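Local coordinates for ssDNA binding protein (Aeropyrum pernix, PDB 4PSN), which binds single-stranded DNA, probably by enclosing it in a tunnel system formed between its subunits, at residues F124-V129 with V137-M142; V148-V153 with R211-I216; E120-T125 with V167-L172; L172-T177 with S195-E200; R163-E168 with R207-V212. All blocks are in the same frame, centred on the assembly; numbering follows the deposited sequence.

Interaction 1. Residues F124-V129 with V137-M142; sequences FTVEKV and VVYRIM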
# COMPACT_ATOMS: atom_id res chain seq x y z
N PHE C 124 -22.31 21.76 -16.52
CA PHE C 124 -21.29 21.67 -17.54
C PHE C 124 -21.65 22.59 -18.70
O PHE C 124 -22.82 22.93 -18.90
CB PHE C 124 -21.18 20.21 -18.06
CG PHE C 124 -20.72 19.22 -17.01
CD1 PHE C 124 -19.38 19.17 -16.62
CD2 PHE C 124 -21.62 18.33 -16.41
CE1 PHE C 124 -18.94 18.25 -15.67
CE2 PHE C 124 -21.18 17.42 -15.44
CZ PHE C 124 -19.84 17.38 -15.07
N THR C 125 -20.64 23.01 -19.45
CA THR C 125 -20.84 23.68 -20.73
C THR C 125 -20.15 22.85 -21.82
O THR C 125 -19.42 21.93 -21.52
CB THR C 125 -20.28 25.12 -20.71
OG1 THR C 125 -18.86 25.08 -20.50
CG2 THR C 125 -20.94 25.95 -19.58
N VAL C 126 -20.40 23.15 -23.09
CA VAL C 126 -19.81 22.36 -24.17
C VAL C 126 -19.39 23.27 -25.29
O VAL C 126 -19.85 24.41 -25.40
CB VAL C 126 -20.81 21.33 -24.77
CG1 VAL C 126 -21.25 20.31 -23.73
CG2 VAL C 126 -21.99 22.04 -25.40
N GLU C 127 -18.50 22.76 -26.14
CA GLU C 127 -18.15 23.44 -27.37
C GLU C 127 -17.99 22.37 -28.43
O GLU C 127 -17.31 21.36 -28.19
CB GLU C 127 -16.85 24.23 -27.19
CG GLU C 127 -16.69 25.39 -28.17
CD GLU C 127 -17.80 26.44 -28.03
OE1 GLU C 127 -18.69 26.49 -28.92
OE2 GLU C 127 -17.77 27.21 -27.05
N LYS C 128 -18.61 22.58 -29.59
CA LYS C 128 -18.51 21.66 -30.70
C LYS C 128 -17.06 21.56 -31.18
O LYS C 128 -16.37 22.57 -31.35
CB LYS C 128 -19.43 22.07 -31.86
CG LYS C 128 -19.37 21.13 -33.06
CD LYS C 128 -20.58 21.27 -33.98
CE LYS C 128 -20.94 22.73 -34.24
NZ LYS C 128 -22.10 22.88 -35.18
N VAL C 129 -16.59 20.32 -31.35
CA VAL C 129 -15.26 20.05 -31.88
C VAL C 129 -15.31 19.77 -33.37
O VAL C 129 -14.50 20.29 -34.13
CB VAL C 129 -14.65 18.80 -31.22
CG1 VAL C 129 -13.28 18.49 -31.84
CG2 VAL C 129 -14.55 18.98 -29.73
N VAL C 137 -21.55 13.83 -34.11
CA VAL C 137 -21.07 15.15 -33.69
C VAL C 137 -20.34 15.04 -32.35
O VAL C 137 -20.85 14.46 -31.40
CB VAL C 137 -22.22 16.15 -33.58
CG1 VAL C 137 -21.66 17.57 -33.37
CG2 VAL C 137 -23.08 16.09 -34.83
N VAL C 138 -19.14 15.62 -32.27
CA VAL C 138 -18.33 15.56 -31.06
C VAL C 138 -18.20 16.92 -30.38
O VAL C 138 -17.91 17.92 -31.04
CB VAL C 138 -16.92 14.99 -31.36
CG1 VAL C 138 -15.99 15.15 -30.16
CG2 VAL C 138 -17.04 13.52 -31.75
N TYR C 139 -18.44 16.94 -29.08
CA TYR C 139 -18.35 18.15 -28.27
C TYR C 139 -17.33 17.95 -27.18
O TYR C 139 -17.24 16.86 -26.59
CB TYR C 139 -19.69 18.47 -27.59
CG TYR C 139 -20.80 18.72 -28.55
CD1 TYR C 139 -21.17 20.02 -28.91
CD2 TYR C 139 -21.49 17.67 -29.11
CE1 TYR C 139 -22.19 20.25 -29.80
CE2 TYR C 139 -22.50 17.88 -29.99
CZ TYR C 139 -22.84 19.17 -30.34
OH TYR C 139 -23.87 19.36 -31.23
N ARG C 140 -16.56 18.99 -26.90
CA ARG C 140 -15.79 19.04 -25.66
C ARG C 140 -16.71 19.46 -24.51
O ARG C 140 -17.58 20.32 -24.67
CB ARG C 140 -14.65 20.06 -25.77
CG ARG C 140 -13.43 19.58 -26.54
CD ARG C 140 -12.26 20.55 -26.36
NE ARG C 140 -12.73 21.93 -26.22
CZ ARG C 140 -12.87 22.79 -27.23
NH1 ARG C 140 -12.57 22.41 -28.47
NH2 ARG C 140 -13.32 24.02 -27.00
N ILE C 141 -16.50 18.86 -23.35
CA ILE C 141 -17.22 19.26 -22.14
C ILE C 141 -16.27 20.04 -21.24
O ILE C 141 -15.12 19.66 -21.07
CB ILE C 141 -17.75 18.03 -21.39
CG1 ILE C 141 -18.62 17.17 -22.31
CG2 ILE C 141 -18.56 18.46 -20.18
CD1 ILE C 141 -19.07 15.86 -21.67
N MSE C 142 -16.77 21.13 -20.67
CA MSE C 142 -16.01 21.97 -19.76
C MSE C 142 -16.70 22.11 -18.42
O MSE C 142 -17.92 22.07 -18.33
CB MSE C 142 -15.93 23.35 -20.37
CG MSE C 142 -16.47 23.34 -21.76
SE MSE C 142 -15.02 23.56 -22.98
CE MSE C 142 -14.92 25.47 -22.78
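Thr125 and Met142 hold each other through two backbone hydrogen bonds. Met142 N gives to Thr125 O at 2.9 Å, and Thr125 N gives to Met142 O at 3.1 Å. Glu127 and Arg140 form the next hydrogen-bonded pair, with Arg140 N 2.8 Å from Glu127 O. Val129 N adds a single bond to Val138 O. Between these pairs lie two non-hydrogen-bonded ones, Val126 with Ile141 and Lys128 with Tyr139. This is the register of an antiparallel beta hairpin, built from strands 125-131 and 137-143 at one edge of the C-terminal sheet. Val126, Lys128, Tyr139 and Ile141 point to the face covered by helix 186-198. There Tyr139 CD1 lies obliquely 3.6 Å from Lys128 CA. Asp187 of that helix forms a hydrogen bond with Tyr139 OH and a salt bridge with Lys128 NZ. Thr125, Glu127, Arg140 and the selenomethionine Met142 occupy the other face. The OG1 of Thr125 sits between backbone N and carbonyl carbon (chi1 63°), which sets it 3.2 Å from Met142 CG. Arg140 bends at chi3 and brings NH2 to 3.5 Å from Glu127 CB, without a salt bridge to the carboxylate. Val129 CG2 packs 3.4 Å from Arg140 CG.

Interaction 2. Residues V148-V153 with R211-I216; sequences VGALIV and RVVNEI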
# COMPACT_ATOMS: atom_id res chain seq x y z
N VAL C 148 -12.81 19.11 -19.53
CA VAL C 148 -12.80 17.98 -18.59
C VAL C 148 -13.34 16.71 -19.24
O VAL C 148 -13.36 15.64 -18.63
CB VAL C 148 -13.62 18.29 -17.30
CG1 VAL C 148 -12.98 19.44 -16.48
CG2 VAL C 148 -15.09 18.60 -17.68
N GLY C 149 -13.77 16.80 -20.49
CA GLY C 149 -14.40 15.63 -21.10
C GLY C 149 -14.87 15.79 -22.52
O GLY C 149 -14.53 16.75 -23.20
N ALA C 150 -15.68 14.84 -22.98
CA ALA C 150 -16.18 14.85 -24.34
C ALA C 150 -17.48 14.09 -24.43
O ALA C 150 -17.75 13.20 -23.63
CB ALA C 150 -15.15 14.25 -25.31
N LEU C 151 -18.26 14.42 -25.45
CA LEU C 151 -19.56 13.83 -25.63
C LEU C 151 -19.64 13.53 -27.10
O LEU C 151 -19.13 14.29 -27.90
CB LEU C 151 -20.58 14.89 -25.28
CG LEU C 151 -22.04 14.49 -25.31
CD1 LEU C 151 -22.49 14.32 -23.88
CD2 LEU C 151 -22.82 15.58 -25.98
N ILE C 152 -20.29 12.44 -27.47
CA ILE C 152 -20.50 12.17 -28.88
C ILE C 152 -21.97 11.91 -29.15
O ILE C 152 -22.63 11.18 -28.42
CB ILE C 152 -19.63 10.99 -29.38
CG1 ILE C 152 -19.89 10.71 -30.87
CG2 ILE C 152 -19.86 9.72 -28.53
CD1 ILE C 152 -18.80 9.82 -31.49
N VAL C 153 -22.48 12.54 -30.19
CA VAL C 153 -23.90 12.46 -30.51
C VAL C 153 -24.11 11.86 -31.89
O VAL C 153 -23.57 12.35 -32.89
CB VAL C 153 -24.53 13.87 -30.49
CG1 VAL C 153 -26.02 13.81 -30.90
CG2 VAL C 153 -24.38 14.47 -29.09
N ARG C 211 -10.13 7.17 -20.78
CA ARG C 211 -10.11 6.34 -21.98
C ARG C 211 -11.27 6.67 -22.93
O ARG C 211 -11.09 6.74 -24.15
CB ARG C 211 -10.16 4.86 -21.58
CG ARG C 211 -10.18 3.88 -22.72
CD ARG C 211 -8.83 3.21 -22.90
NE ARG C 211 -8.34 2.58 -21.66
CZ ARG C 211 -7.04 2.43 -21.38
NH1 ARG C 211 -6.14 2.87 -22.25
NH2 ARG C 211 -6.65 1.86 -20.25
N VAL C 212 -12.46 6.88 -22.38
CA VAL C 212 -13.62 7.21 -23.20
C VAL C 212 -13.47 8.59 -23.87
O VAL C 212 -13.75 8.76 -25.06
CB VAL C 212 -14.94 7.14 -22.39
CG1 VAL C 212 -16.09 7.80 -23.15
CG2 VAL C 212 -15.28 5.67 -22.04
N VAL C 213 -13.02 9.56 -23.10
CA VAL C 213 -12.77 10.91 -23.62
C VAL C 213 -11.80 10.84 -24.80
O VAL C 213 -12.06 11.39 -25.87
CB VAL C 213 -12.24 11.85 -22.51
CG1 VAL C 213 -11.81 13.22 -23.08
CG2 VAL C 213 -13.28 12.01 -21.43
N ASN C 214 -10.68 10.15 -24.61
CA ASN C 214 -9.69 10.02 -25.68
C ASN C 214 -10.21 9.30 -26.92
O ASN C 214 -9.92 9.70 -28.04
CB ASN C 214 -8.42 9.34 -25.17
CG ASN C 214 -7.56 10.28 -24.34
OD1 ASN C 214 -7.66 11.50 -24.46
ND2 ASN C 214 -6.70 9.70 -23.50
N GLU C 215 -10.97 8.23 -26.72
CA GLU C 215 -11.50 7.49 -27.85
C GLU C 215 -12.49 8.35 -28.62
O GLU C 215 -12.58 8.28 -29.84
CB GLU C 215 -12.18 6.19 -27.43
CG GLU C 215 -12.77 5.45 -28.63
CD GLU C 215 -13.50 4.16 -28.27
OE1 GLU C 215 -13.52 3.79 -27.07
OE2 GLU C 215 -14.07 3.52 -29.19
N ILE C 216 -13.26 9.16 -27.90
CA ILE C 216 -14.20 10.06 -28.57
C ILE C 216 -13.45 11.17 -29.30
O ILE C 216 -13.73 11.46 -30.44
CB ILE C 216 -15.18 10.70 -27.57
CG1 ILE C 216 -16.17 9.67 -27.05
CG2 ILE C 216 -15.88 11.89 -28.23
CD1 ILE C 216 -17.14 10.24 -26.00
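Strand 148-153 crosses helix 211-216 with the two short axes 7.4 Å apart and their directions 54° from each other, and Ala150 comes nearest to Val213. No hydrogen bond spans the contact. Aliphatic side chains pack on each other and on the strand backbone. Ile216 does most of the work. Its CG2 branch lies anti to the backbone N and rests 3.8 Å from Ala150 CB. Its CG1 lies anti to the carbonyl carbon (chi1 -71°) and extends (chi2 177°) to carry CD1 to 3.8 Å from Ile152 CG2. This is a helix lying across one face of an antiparallel sheet, and Ile216 also meets Val138 of the neighbouring strand 137-143. Earlier in the helix, Val213 sets both methyls on the strand at Gly149 and Ala150. Its CG2 is 3.8 Å from Gly149 CA, and its CG1 is 4.1 Å from Ala150 CB. Gly149 has no side chain, and the valine packs directly on its backbone. A classic beta bulge sets Val148 and Gly149 opposite Ile141 of strand 137-143. Leu151 points away from the helix and packs on Val190 and Phe198. On the same helix, Glu215 forms a salt bridge with Arg163 of the second subunit.

Interaction 3. Residues E120-T125 with V167-L172; sequences EEIRFT and VEPTPL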
# COMPACT_ATOMS: atom_id res chain seq x y z
N GLU C 120 -27.26 20.10 -5.54
CA GLU C 120 -27.06 20.83 -6.78
C GLU C 120 -26.46 19.99 -7.91
O GLU C 120 -25.43 19.35 -7.77
CB GLU C 120 -26.21 22.07 -6.54
CG GLU C 120 -26.35 23.11 -7.64
CD GLU C 120 -25.43 24.30 -7.44
OE1 GLU C 120 -24.80 24.39 -6.36
OE2 GLU C 120 -25.35 25.14 -8.36
N GLU C 121 -27.13 20.03 -9.05
CA GLU C 121 -26.67 19.41 -10.28
C GLU C 121 -25.35 20.06 -10.72
O GLU C 121 -25.18 21.28 -10.57
CB GLU C 121 -27.75 19.63 -11.33
CG GLU C 121 -27.51 19.03 -12.68
CD GLU C 121 -28.73 19.21 -13.57
OE1 GLU C 121 -28.76 20.18 -14.37
OE2 GLU C 121 -29.65 18.37 -13.48
N ILE C 122 -24.40 19.27 -11.21
CA ILE C 122 -23.16 19.84 -11.73
C ILE C 122 -23.47 20.55 -13.07
O ILE C 122 -24.10 19.96 -13.94
CB ILE C 122 -22.08 18.77 -12.02
CG1 ILE C 122 -21.80 17.94 -10.77
CG2 ILE C 122 -20.79 19.45 -12.53
CD1 ILE C 122 -20.96 16.70 -11.03
N ARG C 123 -23.04 21.80 -13.21
CA ARG C 123 -23.32 22.53 -14.44
C ARG C 123 -22.14 22.46 -15.40
O ARG C 123 -21.10 23.05 -15.14
CB ARG C 123 -23.65 24.00 -14.15
CG ARG C 123 -24.20 24.75 -15.38
CD ARG C 123 -25.64 24.39 -15.67
NE ARG C 123 -26.02 24.80 -17.03
CZ ARG C 123 -27.15 24.45 -17.64
NH1 ARG C 123 -28.01 23.65 -17.01
NH2 ARG C 123 -27.40 24.86 -18.88
N PHE C 124 -22.31 21.76 -16.52
CA PHE C 124 -21.29 21.67 -17.54
C PHE C 124 -21.65 22.59 -18.70
O PHE C 124 -22.82 22.93 -18.90
CB PHE C 124 -21.18 20.21 -18.06
CG PHE C 124 -20.72 19.22 -17.01
CD1 PHE C 124 -19.38 19.17 -16.62
CD2 PHE C 124 -21.62 18.33 -16.41
CE1 PHE C 124 -18.94 18.25 -15.67
CE2 PHE C 124 -21.18 17.42 -15.44
CZ PHE C 124 -19.84 17.38 -15.07
N THR C 125 -20.64 23.01 -19.45
CA THR C 125 -20.84 23.68 -20.73
C THR C 125 -20.15 22.85 -21.82
O THR C 125 -19.42 21.93 -21.52
CB THR C 125 -20.28 25.12 -20.71
OG1 THR C 125 -18.86 25.08 -20.50
CG2 THR C 125 -20.94 25.95 -19.58
N VAL C 167 -13.91 13.83 -16.42
CA VAL C 167 -13.00 13.40 -15.37
C VAL C 167 -13.10 14.30 -14.13
O VAL C 167 -12.68 13.91 -13.04
CB VAL C 167 -11.54 13.39 -15.85
CG1 VAL C 167 -11.39 12.45 -17.03
CG2 VAL C 167 -11.07 14.80 -16.20
N GLU C 168 -13.67 15.49 -14.31
CA GLU C 168 -13.85 16.43 -13.19
C GLU C 168 -15.25 16.99 -13.31
O GLU C 168 -15.77 17.10 -14.42
CB GLU C 168 -12.86 17.60 -13.30
CG GLU C 168 -11.40 17.23 -13.07
CD GLU C 168 -10.44 18.36 -13.44
OE1 GLU C 168 -10.92 19.49 -13.73
OE2 GLU C 168 -9.22 18.13 -13.44
N PRO C 169 -15.87 17.38 -12.18
CA PRO C 169 -15.29 17.41 -10.84
C PRO C 169 -15.26 16.03 -10.17
O PRO C 169 -14.78 15.91 -9.06
CB PRO C 169 -16.21 18.35 -10.06
CG PRO C 169 -17.56 18.21 -10.77
CD PRO C 169 -17.20 18.01 -12.22
N THR C 170 -15.80 15.02 -10.84
CA THR C 170 -15.70 13.64 -10.40
C THR C 170 -15.85 12.79 -11.66
O THR C 170 -16.51 13.21 -12.60
CB THR C 170 -16.79 13.30 -9.36
OG1 THR C 170 -16.49 12.05 -8.73
CG2 THR C 170 -18.19 13.24 -10.00
N PRO C 171 -15.17 11.64 -11.73
CA PRO C 171 -15.21 10.89 -12.99
C PRO C 171 -16.59 10.26 -13.26
O PRO C 171 -17.10 9.48 -12.44
CB PRO C 171 -14.13 9.82 -12.81
CG PRO C 171 -13.21 10.37 -11.72
CD PRO C 171 -14.18 11.09 -10.79
N LEU C 172 -17.16 10.60 -14.41
CA LEU C 172 -18.52 10.19 -14.78
C LEU C 172 -18.60 9.68 -16.20
O LEU C 172 -18.00 10.25 -17.12
CB LEU C 172 -19.51 11.35 -14.65
CG LEU C 172 -19.69 11.93 -13.26
CD1 LEU C 172 -20.49 13.22 -13.36
CD2 LEU C 172 -20.41 10.92 -12.37
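Ile122 and Pro169 reach toward each other tip to tip. The longer branch of Ile122 runs extended (chi1 -56°, chi2 169°) and brings CD1 to 3.7 Å from Pro169 CG. Its CG2 branch lies anti to the backbone N and approaches the same ring, 3.9 Å from both Pro169 CG and Pro169 CD. The proline is therefore met by both branches of one side chain. A cis peptide bond joins Glu168 to Pro169. Ile122 CD1 also touches Leu172 CD1 at 4.2 Å, at the start of strand 172-180. Phe124 meets the same loop beside Ile122. Its CG lies anti to the carbonyl carbon (chi1 -64°), which places the ring next to the loop. Ile122 CG2 lies over one face of the Phe124 ring, toward the rim. Glu168 O lies at the ring edge, in plane, 3.6 Å from Phe124 CE1, while Pro169 CD is 3.9 Å from that same carbon. Phe55 of the fourth subunit packs on Glu168 and Pro169, and Arg52 of that subunit packs on Ile122. No hydrogen bond joins the two loops. Their association depends on the fit of aliphatic and aromatic groups, with the electropositive ring edge turned to a carbonyl oxygen, probably a weak polar complement.

Interaction 4. Residues L172-T177 with S195-E200; sequences LLLKRT and SRLFSE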
# COMPACT_ATOMS: atom_id res chain seq x y z
N LEU C 172 -17.16 10.60 -14.41
CA LEU C 172 -18.52 10.19 -14.78
C LEU C 172 -18.60 9.68 -16.20
O LEU C 172 -18.00 10.25 -17.12
CB LEU C 172 -19.51 11.35 -14.65
CG LEU C 172 -19.69 11.93 -13.26
CD1 LEU C 172 -20.49 13.22 -13.36
CD2 LEU C 172 -20.41 10.92 -12.37
N LEU C 173 -19.34 8.59 -16.39
CA LEU C 173 -19.54 8.02 -17.70
C LEU C 173 -21.02 8.05 -18.06
O LEU C 173 -21.85 7.49 -17.36
CB LEU C 173 -19.02 6.58 -17.73
CG LEU C 173 -17.79 6.33 -18.58
CD1 LEU C 173 -16.69 7.30 -18.23
CD2 LEU C 173 -17.31 4.89 -18.43
N LEU C 174 -21.34 8.74 -19.14
CA LEU C 174 -22.70 8.74 -19.65
C LEU C 174 -22.81 7.60 -20.66
O LEU C 174 -22.19 7.65 -21.72
CB LEU C 174 -23.02 10.09 -20.32
CG LEU C 174 -24.40 10.24 -20.95
CD1 LEU C 174 -25.48 10.31 -19.88
CD2 LEU C 174 -24.44 11.48 -21.85
N LYS C 175 -23.57 6.57 -20.30
CA LYS C 175 -23.82 5.40 -21.16
C LYS C 175 -24.74 5.76 -22.32
O LYS C 175 -25.48 6.74 -22.24
CB LYS C 175 -24.50 4.29 -20.36
CG LYS C 175 -23.88 4.03 -19.00
CD LYS C 175 -22.58 3.28 -19.14
CE LYS C 175 -22.12 2.74 -17.80
NZ LYS C 175 -21.31 1.51 -17.98
N ARG C 176 -24.70 4.96 -23.39
CA ARG C 176 -25.58 5.17 -24.53
C ARG C 176 -27.00 5.54 -24.08
O ARG C 176 -27.65 4.83 -23.32
CB ARG C 176 -25.62 3.95 -25.45
CG ARG C 176 -26.47 4.20 -26.70
CD ARG C 176 -26.85 2.93 -27.46
NE ARG C 176 -25.79 2.48 -28.34
CZ ARG C 176 -25.97 1.68 -29.39
NH1 ARG C 176 -24.94 1.32 -30.13
NH2 ARG C 176 -27.19 1.24 -29.68
N THR C 177 -27.47 6.69 -24.54
CA THR C 177 -28.77 7.19 -24.13
C THR C 177 -29.48 7.69 -25.37
O THR C 177 -28.91 8.47 -26.14
CB THR C 177 -28.60 8.36 -23.13
OG1 THR C 177 -27.86 7.91 -22.00
CG2 THR C 177 -29.95 8.88 -22.68
N SER C 195 -25.92 18.86 -18.72
CA SER C 195 -25.85 18.80 -17.26
C SER C 195 -26.91 17.83 -16.71
O SER C 195 -26.64 17.05 -15.81
CB SER C 195 -26.06 20.20 -16.66
OG SER C 195 -25.12 21.13 -17.18
N ARG C 196 -28.12 17.91 -17.24
CA ARG C 196 -29.19 16.99 -16.86
C ARG C 196 -28.80 15.53 -17.15
O ARG C 196 -29.02 14.63 -16.33
CB ARG C 196 -30.47 17.38 -17.61
CG ARG C 196 -31.56 16.33 -17.66
CD ARG C 196 -32.14 16.06 -16.29
NE ARG C 196 -31.76 17.12 -15.36
CZ ARG C 196 -32.62 17.93 -14.75
NH1 ARG C 196 -32.18 18.88 -13.93
NH2 ARG C 196 -33.93 17.79 -14.94
N LEU C 197 -28.21 15.29 -18.31
CA LEU C 197 -27.80 13.94 -18.67
C LEU C 197 -26.75 13.39 -17.71
O LEU C 197 -26.83 12.23 -17.28
CB LEU C 197 -27.30 13.89 -20.10
CG LEU C 197 -28.41 14.01 -21.15
CD1 LEU C 197 -27.83 14.25 -22.54
CD2 LEU C 197 -29.30 12.77 -21.14
N PHE C 198 -25.77 14.21 -17.35
CA PHE C 198 -24.69 13.73 -16.49
C PHE C 198 -25.11 13.57 -15.04
O PHE C 198 -24.41 12.90 -14.27
CB PHE C 198 -23.44 14.61 -16.62
CG PHE C 198 -22.50 14.15 -17.70
CD1 PHE C 198 -21.52 13.20 -17.43
CD2 PHE C 198 -22.62 14.62 -19.00
CE1 PHE C 198 -20.65 12.75 -18.41
CE2 PHE C 198 -21.76 14.17 -20.02
CZ PHE C 198 -20.78 13.23 -19.72
N SER C 199 -26.23 14.18 -14.65
CA SER C 199 -26.76 13.97 -13.30
C SER C 199 -27.20 12.51 -13.06
O SER C 199 -27.43 12.10 -11.94
CB SER C 199 -27.94 14.92 -13.02
OG SER C 199 -29.10 14.46 -13.68
N GLU C 200 -27.33 11.74 -14.13
CA GLU C 200 -27.68 10.32 -14.01
C GLU C 200 -26.56 9.42 -14.55
O GLU C 200 -26.74 8.22 -14.72
CB GLU C 200 -28.97 10.03 -14.77
CG GLU C 200 -30.20 10.70 -14.16
CD GLU C 200 -31.49 10.28 -14.84
OE1 GLU C 200 -31.60 10.45 -16.08
OE2 GLU C 200 -32.38 9.77 -14.13
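Phe198 places one ring face against Leu174. Leu174 CB stands 4.2 Å from the ring centroid and 22° off the normal, a CH-pi contact displaced toward the rim. The nearest ring atom is CZ, 3.9 Å from Leu174 CB. The edge of the same ring is turned to the strand backbone, where Leu172 O lies in its plane, 3.9 Å from Phe198 CE1. Leu172 CB adds a 3.9 Å contact to Phe198 CD1. The strand thus meets the ring by a face and by an edge. Leu174 has CG anti to the backbone N (chi1 178°), which directs its methyls to Leu197. There CD1 packs 3.5 Å from Leu197 O and 4.0 Å from Leu197 CB. Further along, Thr177 CG2 meets Leu197 CD2 at 4.2 Å, while Thr177 OG1 turns back to bond Lys175 O. Helix 186-198 lies on one face of the C-terminal sheet, and this contact packs its C-terminal part on strand 172-180. Phe198 also packs on Leu151 of strand 146-155 and meets the ring of Phe124, while Leu174 touches Val162 of strand 159-166.

Interaction 5. Residues R163-E168 with R207-V212; sequences RGAVVE and REAVRV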
# COMPACT_ATOMS: atom_id res chain seq x y z
N ARG C 163 -23.52 9.69 -25.77
CA ARG C 163 -22.68 9.11 -24.72
C ARG C 163 -21.46 9.99 -24.50
O ARG C 163 -21.17 10.84 -25.32
CB ARG C 163 -22.27 7.65 -25.02
CG ARG C 163 -21.74 7.34 -26.40
CD ARG C 163 -22.88 7.36 -27.41
NE ARG C 163 -22.60 6.64 -28.65
CZ ARG C 163 -22.82 7.13 -29.86
NH1 ARG C 163 -22.54 6.40 -30.93
NH2 ARG C 163 -23.32 8.35 -30.01
N GLY C 164 -20.76 9.79 -23.40
CA GLY C 164 -19.64 10.66 -23.13
C GLY C 164 -19.08 10.41 -21.76
O GLY C 164 -19.48 9.47 -21.09
N ALA C 165 -18.14 11.27 -21.35
CA ALA C 165 -17.45 11.06 -20.10
C ALA C 165 -16.83 12.39 -19.66
O ALA C 165 -16.47 13.19 -20.51
CB ALA C 165 -16.34 10.02 -20.30
N VAL C 166 -16.70 12.59 -18.34
CA VAL C 166 -15.89 13.70 -17.80
C VAL C 166 -15.01 13.15 -16.69
O VAL C 166 -15.31 12.12 -16.07
CB VAL C 166 -16.77 14.86 -17.25
CG1 VAL C 166 -17.65 15.47 -18.36
CG2 VAL C 166 -17.63 14.37 -16.12
N VAL C 167 -13.91 13.83 -16.42
CA VAL C 167 -13.00 13.40 -15.37
C VAL C 167 -13.10 14.30 -14.13
O VAL C 167 -12.68 13.91 -13.04
CB VAL C 167 -11.54 13.39 -15.85
CG1 VAL C 167 -11.39 12.45 -17.03
CG2 VAL C 167 -11.07 14.80 -16.20
N GLU C 168 -13.67 15.49 -14.31
CA GLU C 168 -13.85 16.43 -13.19
C GLU C 168 -15.25 16.99 -13.31
O GLU C 168 -15.77 17.10 -14.42
CB GLU C 168 -12.86 17.60 -13.30
CG GLU C 168 -11.40 17.23 -13.07
CD GLU C 168 -10.44 18.36 -13.44
OE1 GLU C 168 -10.92 19.49 -13.73
OE2 GLU C 168 -9.22 18.13 -13.44
N ARG C 207 -9.40 6.68 -14.72
CA ARG C 207 -8.87 6.08 -15.95
C ARG C 207 -9.96 5.62 -16.93
O ARG C 207 -9.78 5.69 -18.15
CB ARG C 207 -7.92 4.92 -15.63
CG ARG C 207 -7.16 4.37 -16.84
CD ARG C 207 -6.09 3.33 -16.42
NE ARG C 207 -4.99 3.95 -15.68
CZ ARG C 207 -4.77 3.82 -14.37
NH1 ARG C 207 -5.58 3.06 -13.62
NH2 ARG C 207 -3.74 4.44 -13.80
N GLU C 208 -11.10 5.16 -16.42
CA GLU C 208 -12.14 4.69 -17.32
C GLU C 208 -12.66 5.89 -18.10
O GLU C 208 -12.90 5.80 -19.31
CB GLU C 208 -13.29 4.04 -16.55
CG GLU C 208 -12.87 2.90 -15.62
CD GLU C 208 -14.07 2.25 -14.92
OE1 GLU C 208 -14.16 2.34 -13.67
OE2 GLU C 208 -14.91 1.66 -15.62
N ALA C 209 -12.84 7.00 -17.40
CA ALA C 209 -13.38 8.21 -18.02
C ALA C 209 -12.36 8.74 -19.00
O ALA C 209 -12.71 9.14 -20.09
CB ALA C 209 -13.74 9.27 -16.96
N VAL C 210 -11.08 8.71 -18.62
CA VAL C 210 -10.04 9.24 -19.52
C VAL C 210 -10.03 8.49 -20.85
O VAL C 210 -9.95 9.10 -21.92
CB VAL C 210 -8.61 9.19 -18.88
CG1 VAL C 210 -7.53 9.51 -19.91
CG2 VAL C 210 -8.51 10.15 -17.69
N ARG C 211 -10.13 7.17 -20.78
CA ARG C 211 -10.11 6.34 -21.98
C ARG C 211 -11.27 6.67 -22.93
O ARG C 211 -11.09 6.74 -24.15
CB ARG C 211 -10.16 4.86 -21.58
CG ARG C 211 -10.18 3.88 -22.72
CD ARG C 211 -8.83 3.21 -22.90
NE ARG C 211 -8.34 2.58 -21.66
CZ ARG C 211 -7.04 2.43 -21.38
NH1 ARG C 211 -6.14 2.87 -22.25
NH2 ARG C 211 -6.65 1.86 -20.25
N VAL C 212 -12.46 6.88 -22.38
CA VAL C 212 -13.62 7.21 -23.20
C VAL C 212 -13.47 8.59 -23.87
O VAL C 212 -13.75 8.76 -25.06
CB VAL C 212 -14.94 7.14 -22.39
CG1 VAL C 212 -16.09 7.80 -23.15
CG2 VAL C 212 -15.28 5.67 -22.04
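Ala165 and Ala209 come together where the strand passes closest to the helix, their CA atoms 5.4 Å apart. Ala165 CB lies 3.7 Å from Ala209 O and 3.6 Å from Val212 CG1. Ala209 CB, for its part, rests 3.4 Å from Val166 O, a carbonyl on the strand. Two small side chains let strand 163-166 and helix 207-212 approach to 7.1 Å between axes. Beyond the strand end, Val167 extends the contact. In the conformer described, its CG1 lies anti to the carbonyl carbon (chi1 -59°), 3.7 Å from Val210 CG2 and 4.0 Å from Ala209 CB. Leu173 of strand 172-180 packs on both alanines. The strand is held in the sheet by backbone bonds to strands 146-155 and 172-180. Across the subunit boundary, Glu208 pairs with Arg207 and Arg211 of the second subunit, and Arg211 with Glu208 of the second subunit. Mainly, then, methyl groups join helix to sheet within the chain, and charged groups join the helix to the neighbouring subunit.

All five contacts belong to the C-terminal domain, around one antiparallel sheet. Interaction 1 forms the hairpin at one edge. Interactions 2 and 5 lie about 6 Å apart between centres and share helix 206-218, which covers one face through neighbouring strands 146-155 and 159-166. Interaction 4 sets helix 186-198 on the other face, about 12 Å from interaction 2 between centres. Interaction 3 shares Phe124 with interaction 1 and Leu172 with interaction 4, and ties the loop before strand 125-131 to loop 167-172. Along the chain, interaction 1 closes before interactions 2, 4 and 5 open. Interactions 2, 4 and 5 border the second subunit and interaction 3 the fourth, consistent with a part in the intersubunit tunnel system.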